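Local coordinates for protein hydrolase, haloacid dehalogenase-like family (Chlorobaculum tepidum, PDB 2HCF) that probably acts as a magnesium-dependent hydrolase of the haloacid dehalogenase superfamily, its natural substrate not being established, at residues A[52-55]-A[56-60]; A[92-95]-A[96-100]; A[85-88]-A[89-93]; A[99-102]-A[103-107]. All blocks are in the same frame, centred on the assembly; numbering follows the deposited sequence.

Contact 1: A[52-55]-A[56-60]; sequences AIIY and EVLSN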
loop_
_atom_site.group_PDB
_atom_site.type_symbol
_atom_site.label_atom_id
_atom_site.label_comp_id
_atom_site.label_asym_id
_atom_site.label_seq_id
_atom_site.Cartn_x
_atom_site.Cartn_y
_atom_site.Cartn_z
ATOM N N ALA A 52 5.174 -6.630 9.689
ATOM C CA ALA A 52 6.275 -6.017 10.409
ATOM C C ALA A 52 5.732 -5.202 11.609
ATOM O O ALA A 52 6.362 -5.133 12.670
ATOM C CB ALA A 52 7.060 -5.139 9.473
ATOM N N ILE A 53 4.549 -4.628 11.450
ATOM C CA ILE A 53 3.908 -3.898 12.536
ATOM C C ILE A 53 3.578 -4.861 13.684
ATOM O O ILE A 53 3.788 -4.521 14.833
ATOM C CB ILE A 53 2.615 -3.190 12.059
ATOM C CG1 ILE A 53 2.965 -2.078 11.052
ATOM C CG2 ILE A 53 1.876 -2.598 13.261
ATOM C CD1 ILE A 53 1.717 -1.518 10.314
ATOM N N ILE A 54 3.086 -6.060 13.354
ATOM C CA ILE A 54 2.752 -7.075 14.359
ATOM C C ILE A 54 3.986 -7.460 15.121
ATOM O O ILE A 54 3.950 -7.487 16.342
ATOM C CB ILE A 54 2.053 -8.298 13.735
ATOM C CG1 ILE A 54 0.677 -7.862 13.217
ATOM C CG2 ILE A 54 1.953 -9.463 14.732
ATOM C CD1 ILE A 54 -0.089 -8.919 12.391
ATOM N N TYR A 55 5.085 -7.728 14.415
ATOM C CA TYR A 55 6.343 -8.083 15.092
ATOM C C TYR A 55 6.865 -6.951 15.966
ATOM O O TYR A 55 7.339 -7.206 17.076
ATOM C CB TYR A 55 7.433 -8.572 14.098
ATOM C CG TYR A 55 7.284 -10.040 13.692
ATOM C CD1 TYR A 55 7.848 -11.065 14.449
ATOM C CD2 TYR A 55 6.569 -10.401 12.556
ATOM C CE1 TYR A 55 7.691 -12.400 14.085
ATOM C CE2 TYR A 55 6.420 -11.723 12.175
ATOM C CZ TYR A 55 6.969 -12.722 12.954
ATOM O OH TYR A 55 6.792 -14.032 12.557
ATOM N N GLU A 56 6.773 -5.718 15.489
ATOM C CA GLU A 56 7.306 -4.579 16.216
ATOM C C GLU A 56 6.553 -4.345 17.517
ATOM O O GLU A 56 7.148 -4.370 18.566
ATOM C CB GLU A 56 7.349 -3.303 15.364
ATOM C CG GLU A 56 7.997 -2.128 16.132
ATOM C CD GLU A 56 8.415 -0.948 15.252
ATOM O OE1 GLU A 56 8.284 -1.013 14.002
ATOM O OE2 GLU A 56 8.890 0.057 15.830
ATOM N N VAL A 57 5.246 -4.183 17.462
ATOM C CA VAL A 57 4.494 -3.835 18.678
ATOM C C VAL A 57 4.530 -4.925 19.764
ATOM O O VAL A 57 4.485 -4.613 20.968
ATOM C CB VAL A 57 3.047 -3.424 18.345
ATOM C CG1 VAL A 57 3.049 -2.307 17.297
ATOM C CG2 VAL A 57 2.246 -4.603 17.872
ATOM N N LEU A 58 4.608 -6.192 19.338
ATOM C CA LEU A 58 4.747 -7.322 20.244
ATOM C C LEU A 58 6.160 -7.464 20.758
ATOM O O LEU A 58 6.377 -7.720 21.952
ATOM C CB LEU A 58 4.290 -8.626 19.587
ATOM C CG LEU A 58 2.780 -8.645 19.262
ATOM C CD1 LEU A 58 2.397 -9.933 18.550
ATOM C CD2 LEU A 58 1.954 -8.458 20.515
ATOM N N SER A 59 7.146 -7.308 19.891
ATOM C CA SER A 59 8.508 -7.427 20.365
ATOM C C SER A 59 8.853 -6.294 21.380
ATOM O O SER A 59 9.666 -6.500 22.289
ATOM C CB SER A 59 9.476 -7.484 19.186
ATOM O OG SER A 59 9.531 -6.228 18.556
ATOM N N ASN A 60 8.205 -5.128 21.234
ATOM C CA ASN A 60 8.328 -4.000 22.178
ATOM C C ASN A 60 7.947 -4.367 23.612
ATOM O O ASN A 60 8.517 -3.818 24.561
ATOM C CB ASN A 60 7.465 -2.802 21.728
ATOM C CG ASN A 60 8.082 -2.000 20.590
ATOM O OD1 ASN A 60 9.273 -2.113 20.307
ATOM N ND2 ASN A 60 7.265 -1.142 19.956
#
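Val-57 N donates to Ile-53 O at 3.0 Å, and the bond is straight, with an N-H...O angle of 180°. Glu-56 N reaches Ala-52 O at 2.9 Å in the same i to i+4 pattern. The next bond, from Leu-58 N to Ile-54 O, is weak. Ser-59 N continues the series to Tyr-55 O at 2.8 Å. The hydroxyl of Ser-59 also folds back over the backbone. Ser-59 OG sits between its own backbone N and carbonyl carbon (chi1 70°), which brings it 2.8 Å from Tyr-55 O. Glu-56 O lies 3.0 Å from Ser-59 OG, so the proton has two possible acceptors.

The apolar contacts run along the helix. Ile-54 and Leu-58 lie side by side and point the same way, with Ile-54 CG2 3.9 Å from Leu-58 CD1. Ile-53 CG2 and Val-57 CG1 meet more loosely at 4.2 Å. Ile-54, Val-57 and Leu-58 are buried. Ile-54 and Leu-58 touch helix 65-86; Ile-53, Val-57 and Leu-58 touch helix 21-34. Tyr-55 adds a cation-pi contact with Arg-65. Glu-56 is exposed. The pattern is that of an amphipathic alpha-helix, consistent with the helical cap of haloacid dehalogenase-like proteins, inserted after the first core strand.

Contact 2: A[92-95]-A[96-100]; sequences ITLL and EGVRE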
loop_
_atom_site.group_PDB
_atom_site.type_symbol
_atom_site.label_atom_id
_atom_site.label_comp_id
_atom_site.label_asym_id
_atom_site.label_seq_id
_atom_site.Cartn_x
_atom_site.Cartn_y
_atom_site.Cartn_z
ATOM N N ILE A 92 -13.852 5.454 5.693
ATOM C CA ILE A 92 -12.901 5.602 4.581
ATOM C C ILE A 92 -13.093 6.974 3.941
ATOM O O ILE A 92 -14.211 7.399 3.639
ATOM C CB ILE A 92 -13.072 4.463 3.469
ATOM C CG1 ILE A 92 -13.075 3.055 4.081
ATOM C CG2 ILE A 92 -11.993 4.556 2.396
ATOM C CD1 ILE A 92 -11.805 2.645 4.828
ATOM N N THR A 93 -11.998 7.665 3.724
ATOM C CA THR A 93 -11.986 8.930 3.034
ATOM C C THR A 93 -11.158 8.746 1.768
ATOM O O THR A 93 -9.981 8.487 1.852
ATOM C CB THR A 93 -11.294 9.970 3.927
ATOM O OG1 THR A 93 -12.115 10.185 5.077
ATOM C CG2 THR A 93 -11.050 11.288 3.199
ATOM N N LEU A 94 -11.797 8.852 0.608
ATOM C CA LEU A 94 -11.080 8.858 -0.664
ATOM C C LEU A 94 -10.318 10.195 -0.836
ATOM O O LEU A 94 -10.870 11.260 -0.597
ATOM C CB LEU A 94 -12.097 8.609 -1.790
ATOM C CG LEU A 94 -11.600 7.846 -3.022
ATOM C CD1 LEU A 94 -11.380 6.392 -2.683
ATOM C CD2 LEU A 94 -12.557 7.961 -4.174
ATOM N N LEU A 95 -9.036 10.148 -1.200
ATOM C CA LEU A 95 -8.243 11.366 -1.320
ATOM C C LEU A 95 -8.554 12.126 -2.605
ATOM O O LEU A 95 -9.276 11.607 -3.476
ATOM C CB LEU A 95 -6.775 11.014 -1.185
ATOM C CG LEU A 95 -6.487 10.415 0.182
ATOM C CD1 LEU A 95 -4.988 10.150 0.350
ATOM C CD2 LEU A 95 -6.973 11.336 1.307
ATOM N N GLU A 96 -8.031 13.353 -2.722
ATOM C CA GLU A 96 -8.462 14.272 -3.788
ATOM C C GLU A 96 -8.080 13.732 -5.160
ATOM O O GLU A 96 -6.927 13.380 -5.377
ATOM C CB GLU A 96 -7.864 15.685 -3.593
ATOM C CG GLU A 96 -8.347 16.672 -4.673
ATOM C CD GLU A 96 -7.969 18.125 -4.402
ATOM O OE1 GLU A 96 -7.077 18.377 -3.568
ATOM O OE2 GLU A 96 -8.571 19.010 -5.054
ATOM N N GLY A 97 -9.044 13.606 -6.059
ATOM C CA GLY A 97 -8.748 13.255 -7.464
ATOM C C GLY A 97 -8.522 11.783 -7.784
ATOM O O GLY A 97 -8.256 11.415 -8.934
ATOM N N VAL A 98 -8.642 10.930 -6.773
ATOM C CA VAL A 98 -8.279 9.517 -6.911
ATOM C C VAL A 98 -9.171 8.757 -7.910
ATOM O O VAL A 98 -8.664 8.057 -8.781
ATOM C CB VAL A 98 -8.288 8.843 -5.536
ATOM C CG1 VAL A 98 -8.345 7.297 -5.653
ATOM C CG2 VAL A 98 -7.100 9.328 -4.743
ATOM N N ARG A 99 -10.492 8.907 -7.802
ATOM C CA ARG A 99 -11.380 8.147 -8.692
ATOM C C ARG A 99 -11.176 8.587 -10.151
ATOM O O ARG A 99 -11.100 7.766 -11.051
ATOM C CB ARG A 99 -12.851 8.246 -8.284
ATOM C CG ARG A 99 -13.735 7.195 -9.019
ATOM C CD ARG A 99 -15.228 7.309 -8.762
ATOM N NE ARG A 99 -15.555 7.418 -7.338
ATOM C CZ ARG A 99 -15.717 6.386 -6.504
ATOM N NH1 ARG A 99 -15.613 5.118 -6.919
ATOM N NH2 ARG A 99 -15.996 6.629 -5.234
ATOM N N GLU A 100 -11.042 9.902 -10.348
ATOM C CA GLU A 100 -10.784 10.500 -11.652
ATOM C C GLU A 100 -9.488 9.958 -12.263
ATOM O O GLU A 100 -9.444 9.645 -13.442
ATOM C CB GLU A 100 -10.695 12.024 -11.535
ATOM C CG GLU A 100 -11.992 12.719 -11.078
ATOM C CD GLU A 100 -12.260 12.657 -9.559
ATOM O OE1 GLU A 100 -11.422 12.142 -8.763
ATOM O OE2 GLU A 100 -13.350 13.127 -9.159
#
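Leu-95 and Val-98 are the ends of a type II beta turn that carries the chain from strand 92-94 into helix 98-106. The turn is closed by a weak bond from Val-98 N to Leu-95 O, 3.4 Å long. Glu-96 and Gly-97 are its corners. Gly-97 has a positive phi of 81°, as the third position of such a turn requires, and it is also the N-cap residue of the helix.

This strand-to-helix passage lies beside the magnesium site of the haloacid dehalogenase fold. The side chain of Leu-95 is about 7 Å from that of Asp-178, a ligand of the bound magnesium ion.

Val-98 turns its CG2 back over the turn. Val-98 CG2 lies 3.4 Å from Leu-95 O and 4.0 Å from Leu-95 CB. The other branch, Val-98 CG1, is anti to the backbone N (chi1 162°) and comes 4.2 Å from Leu-94 CG. Leu-94 and Arg-99 cross at about a right angle. Leu-94 CD2 covers one face of the guanidinium, 3.8 Å from Arg-99 NH2, and also approaches Arg-99 CB. The polar rim of that guanidinium is used by the backbone of a nearby loop: NH2 donates to Pro-131 O, and NH1 makes a weak bond to Gly-132 O.

Contact 3: A[85-88]-A[89-93]; sequences ERAR and REDIT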
loop_
_atom_site.group_PDB
_atom_site.type_symbol
_atom_site.label_atom_id
_atom_site.label_comp_id
_atom_site.label_asym_id
_atom_site.label_seq_id
_atom_site.Cartn_x
_atom_site.Cartn_y
_atom_site.Cartn_z
ATOM N N GLU A 85 -15.591 -6.874 9.718
ATOM C CA GLU A 85 -16.781 -6.807 10.539
ATOM C C GLU A 85 -17.115 -5.377 10.943
ATOM O O GLU A 85 -18.265 -4.987 10.939
ATOM C CB GLU A 85 -16.554 -7.627 11.809
ATOM C CG GLU A 85 -17.811 -7.988 12.545
ATOM C CD GLU A 85 -17.562 -8.316 14.016
ATOM O OE1 GLU A 85 -16.578 -9.044 14.342
ATOM O OE2 GLU A 85 -18.373 -7.836 14.853
ATOM N N ARG A 86 -16.113 -4.600 11.328
ATOM C CA ARG A 86 -16.378 -3.306 11.956
ATOM C C ARG A 86 -16.337 -2.114 11.001
ATOM O O ARG A 86 -17.047 -1.142 11.216
ATOM C CB ARG A 86 -15.382 -3.037 13.081
ATOM C CG ARG A 86 -15.447 -3.997 14.230
ATOM C CD ARG A 86 -14.434 -3.554 15.250
ATOM N NE ARG A 86 -14.324 -4.469 16.377
ATOM C CZ ARG A 86 -13.388 -4.376 17.322
ATOM N NH1 ARG A 86 -12.468 -3.423 17.278
ATOM N NH2 ARG A 86 -13.381 -5.257 18.313
ATOM N N ALA A 87 -15.454 -2.151 10.007
ATOM C CA ALA A 87 -15.287 -1.021 9.097
ATOM C C ALA A 87 -16.581 -0.714 8.325
ATOM O O ALA A 87 -17.282 -1.623 7.906
ATOM C CB ALA A 87 -14.161 -1.290 8.137
ATOM N N ARG A 88 -16.892 0.570 8.158
ATOM C CA ARG A 88 -18.016 1.029 7.347
ATOM C C ARG A 88 -17.510 2.082 6.367
ATOM O O ARG A 88 -16.419 2.641 6.543
ATOM C CB ARG A 88 -19.111 1.668 8.213
ATOM C CG ARG A 88 -19.697 0.788 9.342
ATOM C CD ARG A 88 -20.543 -0.363 8.806
ATOM N NE ARG A 88 -21.146 -1.173 9.878
ATOM C CZ ARG A 88 -20.728 -2.381 10.286
ATOM N NH1 ARG A 88 -19.674 -2.976 9.733
ATOM N NH2 ARG A 88 -21.375 -3.005 11.274
ATOM N N ARG A 89 -18.322 2.376 5.350
ATOM C CA ARG A 89 -17.960 3.355 4.316
ATOM C C ARG A 89 -17.521 4.668 4.940
ATOM O O ARG A 89 -16.572 5.288 4.505
ATOM C CB ARG A 89 -19.161 3.603 3.402
ATOM C CG ARG A 89 -18.957 4.720 2.379
ATOM C CD ARG A 89 -17.768 4.446 1.461
ATOM N NE ARG A 89 -17.532 5.528 0.505
ATOM C CZ ARG A 89 -16.678 6.539 0.682
ATOM N NH1 ARG A 89 -15.960 6.649 1.789
ATOM N NH2 ARG A 89 -16.556 7.470 -0.254
ATOM N N GLU A 90 -18.196 5.047 6.017
ATOM C CA GLU A 90 -17.915 6.310 6.712
ATOM C C GLU A 90 -16.546 6.372 7.386
ATOM O O GLU A 90 -16.100 7.455 7.805
ATOM C CB GLU A 90 -18.999 6.568 7.747
ATOM C CG GLU A 90 -20.374 6.865 7.129
ATOM C CD GLU A 90 -21.129 5.633 6.593
ATOM O OE1 GLU A 90 -20.816 4.489 6.990
ATOM O OE2 GLU A 90 -22.046 5.820 5.748
ATOM N N ASP A 91 -15.899 5.220 7.525
ATOM C CA ASP A 91 -14.531 5.138 8.040
ATOM C C ASP A 91 -13.467 5.441 6.976
ATOM O O ASP A 91 -12.318 5.666 7.322
ATOM C CB ASP A 91 -14.273 3.747 8.648
ATOM C CG ASP A 91 -15.148 3.464 9.865
ATOM O OD1 ASP A 91 -15.352 4.389 10.685
ATOM O OD2 ASP A 91 -15.620 2.318 10.020
ATOM N N ILE A 92 -13.852 5.454 5.693
ATOM C CA ILE A 92 -12.901 5.602 4.581
ATOM C C ILE A 92 -13.093 6.974 3.941
ATOM O O ILE A 92 -14.211 7.399 3.639
ATOM C CB ILE A 92 -13.072 4.463 3.469
ATOM C CG1 ILE A 92 -13.075 3.055 4.081
ATOM C CG2 ILE A 92 -11.993 4.556 2.396
ATOM C CD1 ILE A 92 -11.805 2.645 4.828
ATOM N N THR A 93 -11.998 7.665 3.724
ATOM C CA THR A 93 -11.986 8.930 3.034
ATOM C C THR A 93 -11.158 8.746 1.768
ATOM O O THR A 93 -9.981 8.487 1.852
ATOM C CB THR A 93 -11.294 9.970 3.927
ATOM O OG1 THR A 93 -12.115 10.185 5.077
ATOM C CG2 THR A 93 -11.050 11.288 3.199
HETATM O O HOH W 1 -16.467 1.368 12.202
#
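Asp-91 turns its carboxylate back toward the backbone of Arg-88. Asp-91 OD2 accepts from Arg-88 N at 2.9 Å, with an N-H...O angle of 159°. The donor comes to the anti side of OD2 and lies 32° out of the carboxylate plane. Asp-91 CG stands anti to its own carbonyl carbon (chi1 -64°), which swings the carboxylate over to that N-H. In return, Asp-91 N donates to Arg-88 O at 2.8 Å, from above the carbonyl plane. The two residues therefore grip each other twice. A water donates to both Asp-91 OD2 and Arg-86 O, and so ties the carboxylate to the last turn of helix 65-86.

The side chain of Arg-88 leads away from Asp-91. Its chain bends at chi2 and folds back along the preceding backbone. Arg-88 NH1 then donates to Glu-85 O at 2.7 Å and to Ala-87 O at 3.3 Å. Glu-90 OE1 rests 3.5 Å from Arg-88 CB. Arg-89 NH1 makes a weak bond to Ile-92 O, which meets the guanidinium at its edge.

An alanine in place of Asp-91 would probably leave the N-H of Arg-88 without its acceptor, cost the water one of its two, and let the turn flex.

The contact joins helix 65-86 to strand 92-94 through a short 3-10 segment. Its bonds are mainly between charged side chains and backbone groups. The guanidinium of Arg-88 and the carboxylate of Asp-91 do not touch, so the tight turn probably owes more to hydrogen bonds with backbone groups than to charge pairing.

Contact 4: A[99-102]-A[103-107]; sequences RELL and DALSS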
loop_
_atom_site.group_PDB
_atom_site.type_symbol
_atom_site.label_atom_id
_atom_site.label_comp_id
_atom_site.label_asym_id
_atom_site.label_seq_id
_atom_site.Cartn_x
_atom_site.Cartn_y
_atom_site.Cartn_z
ATOM N N ARG A 99 -10.492 8.907 -7.802
ATOM C CA ARG A 99 -11.380 8.147 -8.692
ATOM C C ARG A 99 -11.176 8.587 -10.151
ATOM O O ARG A 99 -11.100 7.766 -11.051
ATOM C CB ARG A 99 -12.851 8.246 -8.284
ATOM C CG ARG A 99 -13.735 7.195 -9.019
ATOM C CD ARG A 99 -15.228 7.309 -8.762
ATOM N NE ARG A 99 -15.555 7.418 -7.338
ATOM C CZ ARG A 99 -15.717 6.386 -6.504
ATOM N NH1 ARG A 99 -15.613 5.118 -6.919
ATOM N NH2 ARG A 99 -15.996 6.629 -5.234
ATOM N N GLU A 100 -11.042 9.902 -10.348
ATOM C CA GLU A 100 -10.784 10.500 -11.652
ATOM C C GLU A 100 -9.488 9.958 -12.263
ATOM O O GLU A 100 -9.444 9.645 -13.442
ATOM C CB GLU A 100 -10.695 12.024 -11.535
ATOM C CG GLU A 100 -11.992 12.719 -11.078
ATOM C CD GLU A 100 -12.260 12.657 -9.559
ATOM O OE1 GLU A 100 -11.422 12.142 -8.763
ATOM O OE2 GLU A 100 -13.350 13.127 -9.159
ATOM N N LEU A 101 -8.465 9.812 -11.435
ATOM C CA LEU A 101 -7.161 9.371 -11.905
ATOM C C LEU A 101 -7.206 7.890 -12.301
ATOM O O LEU A 101 -6.642 7.476 -13.315
ATOM C CB LEU A 101 -6.107 9.582 -10.810
ATOM C CG LEU A 101 -4.680 9.112 -11.120
ATOM C CD1 LEU A 101 -4.134 9.773 -12.380
ATOM C CD2 LEU A 101 -3.738 9.346 -9.937
ATOM N N LEU A 102 -7.864 7.085 -11.476
ATOM C CA LEU A 102 -7.965 5.660 -11.721
ATOM C C LEU A 102 -8.816 5.391 -12.967
ATOM O O LEU A 102 -8.471 4.533 -13.754
ATOM C CB LEU A 102 -8.514 4.946 -10.487
ATOM C CG LEU A 102 -7.578 4.894 -9.266
ATOM C CD1 LEU A 102 -8.182 4.138 -8.118
ATOM C CD2 LEU A 102 -6.235 4.292 -9.596
ATOM N N ASP A 103 -9.898 6.138 -13.167
ATOM C CA ASP A 103 -10.653 6.054 -14.418
ATOM C C ASP A 103 -9.801 6.361 -15.649
ATOM O O ASP A 103 -9.926 5.680 -16.659
ATOM C CB ASP A 103 -11.788 7.062 -14.427
ATOM C CG ASP A 103 -12.951 6.628 -13.615
ATOM O OD1 ASP A 103 -12.971 5.439 -13.221
ATOM O OD2 ASP A 103 -13.856 7.474 -13.374
ATOM N N ALA A 104 -9.003 7.423 -15.565
ATOM C CA ALA A 104 -8.143 7.860 -16.660
ATOM C C ALA A 104 -7.106 6.799 -17.020
ATOM O O ALA A 104 -6.808 6.600 -18.194
ATOM C CB ALA A 104 -7.448 9.174 -16.302
ATOM N N LEU A 105 -6.546 6.127 -16.010
ATOM C CA LEU A 105 -5.552 5.092 -16.223
ATOM C C LEU A 105 -6.130 3.779 -16.718
ATOM O O LEU A 105 -5.565 3.131 -17.609
ATOM C CB LEU A 105 -4.772 4.840 -14.928
ATOM C CG LEU A 105 -3.849 5.986 -14.553
ATOM C CD1 LEU A 105 -3.440 5.846 -13.105
ATOM C CD2 LEU A 105 -2.604 6.049 -15.476
ATOM N N SER A 106 -7.258 3.383 -16.147
ATOM C CA SER A 106 -7.786 2.056 -16.380
ATOM C C SER A 106 -8.432 1.931 -17.760
ATOM O O SER A 106 -8.547 0.838 -18.285
ATOM C CB SER A 106 -8.785 1.687 -15.290
ATOM O OG SER A 106 -9.882 2.572 -15.323
ATOM N N SER A 107 -8.840 3.060 -18.330
ATOM C CA SER A 107 -9.394 3.109 -19.671
ATOM C C SER A 107 -8.335 2.958 -20.785
ATOM O O SER A 107 -8.686 2.732 -21.952
ATOM C CB SER A 107 -10.116 4.433 -19.854
ATOM O OG SER A 107 -9.177 5.479 -19.970
#
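Ser-106 folds its hydroxyl back onto Leu-102 O, one turn earlier in the helix. Ser-106 OG takes the place between its own backbone N and carbonyl carbon (chi1 63°), and from there it donates to Leu-102 O at 2.9 Å. Ser-106 N donates to the same oxygen, also at 2.9 Å. The two donors arrive from opposite faces of the carbonyl plane, so Leu-102 O is held by two bonds.

Leu-101 and Leu-105 lie side by side and point the same way, but with different first torsions. Leu-101 CG is opposite its backbone N (chi1 177°). Leu-105 CG is instead opposite its carbonyl carbon (chi1 -70°). The outcome is that Leu-105 CD1 leans back to 4.0 Å from Leu-101 CG. Leu-105 CG also passes 3.4 Å from Leu-101 O.

Asp-103 keeps its carboxyl group close to the helix, with CG 3.4 Å from Arg-99 O. It does not pair with Arg-99: the NE of Arg-99 stays 6.3 Å from Asp-103 OD2. The guanidinium of Arg-99 turns to Pro-131 O instead. Ala-104 CB rests over the carbonyl oxygens of Glu-100 and Leu-101.

Regular backbone bonds join the two segments, such as Asp-103 N to Arg-99 O at 2.9 Å. Leu-101, Leu-102 and Leu-105 turn to Phe-9 on strand 5-9, and Leu-101 and Leu-105 also touch helix 221-229. This is an amphipathic helix packed on the central parallel sheet, as in the Rossmann-like core of haloacid dehalogenase-family proteins.

Contacts 3, 2 and 4 follow one another along the chain. Contact 3 leads from helix 65-86 into strand 92-94, contact 2 from that strand into helix 98-106, and contact 4 lies on the same helix. Contacts 2 and 3 share Ile-92 and Thr-93; contacts 2 and 4 share Arg-99 and Glu-100. Contact 1 stands apart on helix 50-59, its centre 36 Å from that of contact 4. Contact 2 lies near the magnesium site of Asp-10, Asp-12 and Asp-178, with the side chain of Leu-95 about 8 Å from the bound ion. From contact 1, the side chain of Ile-53 is about 9 Å from that of Asp-12, and that of Ser-59 about 8 Å from a second magnesium ion.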